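PDB 3D2L: SAM-dependent methyltransferase from Exiguobacterium sibiricum 255-15, which probably transfers the methyl group of S-adenosylmethionine to a substrate that is not established. Local coordinates for residues A[38-43]-A[98-103]. Residues are numbered along the deposited sequence; the frame is centred on the assembly and turned at random.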
loop_
_atom_site.group_PDB
_atom_site.type_symbol
_atom_site.label_atom_id
_atom_site.label_comp_id
_atom_site.label_asym_id
_atom_site.label_seq_id
_atom_site.Cartn_x
_atom_site.Cartn_y
_atom_site.Cartn_z
ATOM N N ALA A 38 10.898 -4.987 4.649
ATOM C CA ALA A 38 10.100 -4.022 5.395
ATOM C C ALA A 38 8.910 -3.690 4.487
ATOM O O ALA A 38 9.067 -3.189 3.359
ATOM C CB ALA A 38 10.907 -2.774 5.746
ATOM N N ASP A 39 7.721 -4.019 4.956
ATOM C CA ASP A 39 6.463 -3.739 4.222
ATOM C C ASP A 39 5.865 -2.529 4.884
ATOM O O ASP A 39 5.370 -2.584 6.019
ATOM C CB ASP A 39 5.530 -4.934 4.308
ATOM C CG ASP A 39 4.268 -4.758 3.476
ATOM O OD1 ASP A 39 4.354 -4.180 2.352
ATOM O OD2 ASP A 39 3.208 -5.219 3.966
ATOM N N ILE A 40 5.905 -1.429 4.163
ATOM C CA ILE A 40 5.527 -0.161 4.699
ATOM C C ILE A 40 4.152 0.322 4.224
ATOM O O ILE A 40 3.739 0.068 3.138
ATOM C CB ILE A 40 6.662 0.861 4.552
ATOM C CG1 ILE A 40 6.787 1.321 3.146
ATOM C CG2 ILE A 40 8.031 0.259 4.990
ATOM C CD1 ILE A 40 8.007 2.084 2.915
ATOM N N GLY A 41 3.448 1.004 5.095
ATOM C CA GLY A 41 2.068 1.390 4.847
ATOM C C GLY A 41 1.227 0.130 4.766
ATOM O O GLY A 41 0.313 0.007 3.950
ATOM N N CYS A 42 1.520 -0.816 5.659
ATOM C CA CYS A 42 0.918 -2.107 5.614
ATOM C C CYS A 42 -0.509 -2.222 6.088
ATOM O O CYS A 42 -1.048 -3.309 6.016
ATOM C CB CYS A 42 1.781 -3.093 6.435
ATOM S SG CYS A 42 1.798 -2.698 8.205
ATOM N N GLY A 43 -1.103 -1.153 6.618
ATOM C CA GLY A 43 -2.486 -1.190 7.126
ATOM C C GLY A 43 -2.693 -2.310 8.130
ATOM O O GLY A 43 -1.920 -2.459 9.097
ATOM N N ASP A 98 16.725 -6.208 3.000
ATOM C CA ASP A 98 17.074 -6.486 1.635
ATOM C C ASP A 98 16.103 -5.880 0.661
ATOM O O ASP A 98 16.446 -5.718 -0.498
ATOM C CB ASP A 98 17.061 -7.995 1.417
ATOM C CG ASP A 98 17.963 -8.717 2.375
ATOM O OD1 ASP A 98 19.163 -8.413 2.360
ATOM O OD2 ASP A 98 17.476 -9.601 3.120
ATOM N N ALA A 99 14.865 -5.639 1.089
ATOM C CA ALA A 99 13.859 -5.034 0.213
ATOM C C ALA A 99 12.823 -4.278 1.021
ATOM O O ALA A 99 12.565 -4.602 2.204
ATOM C CB ALA A 99 13.154 -6.116 -0.685
ATOM N N ILE A 100 12.262 -3.254 0.383
ATOM C CA ILE A 100 11.148 -2.474 0.917
ATOM C C ILE A 100 9.979 -2.622 -0.032
ATOM O O ILE A 100 10.126 -2.459 -1.247
ATOM C CB ILE A 100 11.537 -0.958 1.123
ATOM C CG1 ILE A 100 12.537 -0.828 2.248
ATOM C CG2 ILE A 100 10.303 -0.067 1.413
ATOM C CD1 ILE A 100 13.168 0.557 2.260
ATOM N N THR A 101 8.803 -2.962 0.515
ATOM C CA THR A 101 7.607 -3.056 -0.275
ATOM C C THR A 101 6.597 -2.005 0.177
ATOM O O THR A 101 6.363 -1.803 1.371
ATOM C CB THR A 101 6.961 -4.487 -0.247
ATOM O OG1 THR A 101 6.740 -4.911 1.116
ATOM C CG2 THR A 101 7.892 -5.477 -0.949
ATOM N N ILE A 102 5.964 -1.368 -0.800
ATOM C CA ILE A 102 4.938 -0.362 -0.524
ATOM C C ILE A 102 3.807 -0.712 -1.456
ATOM O O ILE A 102 3.720 -0.252 -2.591
ATOM C CB ILE A 102 5.415 1.082 -0.757
ATOM C CG1 ILE A 102 6.823 1.294 -0.224
ATOM C CG2 ILE A 102 4.440 2.028 -0.120
ATOM C CD1 ILE A 102 7.264 2.764 -0.315
ATOM N N LEU A 103 2.914 -1.530 -0.937
ATOM C CA LEU A 103 1.921 -2.191 -1.746
ATOM C C LEU A 103 0.521 -1.648 -1.689
ATOM O O LEU A 103 0.151 -0.908 -0.777
ATOM C CB LEU A 103 1.892 -3.680 -1.341
ATOM C CG LEU A 103 3.199 -4.455 -1.345
ATOM C CD1 LEU A 103 2.915 -5.898 -0.851
ATOM C CD2 LEU A 103 3.835 -4.466 -2.716
HETATM O O HOH W 1 2.873 -2.257 1.861
HETATM O O HOH W 2 -0.279 -1.798 1.644
#
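D39 and T101 face each other on neighbouring parallel strands, and the T101 hydroxyl donates to the carboxylate, OG1 to OD1 at 2.8 Å. The hydroxyl comes from above the carboxylate plane, 35° out of it. T101 can reach because OG1 sits between its own backbone N and carbonyl carbon (chi1 54°), while the CG of D39 stands anti to its N (chi1 -175°). On the other face of the sheet, I40 reaches across to I100 and I102, its side chain crossing that of I102 at an angle. Its CD1 meets CG2 of I100 at 3.5 Å, and its CG1 packs tightly on CG1 of I102 at 3.4 Å. Between the two faces runs the backbone ladder: A38 N to A99 O, T101 N to A38 O and, at 2.9 Å, I40 N to T101 O, the I40 N meeting the T101 carbonyl nearly in line with its C=O bond. These are the first and fourth strands, side by side in the middle of the 3-2-1-4-5-7-6 sheet of a Rossmann-like class I methyltransferase. After I40 the chain leaves the strand in the glycine-containing loop G41-C42-G43, which in this family usually lines the cofactor site; here G43 N bonds to D61. Where the strands part, a water takes over: it accepts from L103 N at 2.9 Å and lies within hydrogen-bonding distance of both D39 OD1 and I40 O. The other carboxylate oxygen of D39, OD2, is bonded to T48 on helix 46-51, whose L51 also packs on D39, T101 and L103. With an alanine at D39, the hydroxyls of T101 and T48 would probably lose their shared acceptor group and the water one of its anchors. Beyond the isoleucines, L133 of strand 131-138 packs against both I100 and I102, with helix 113-126 touching the same pair.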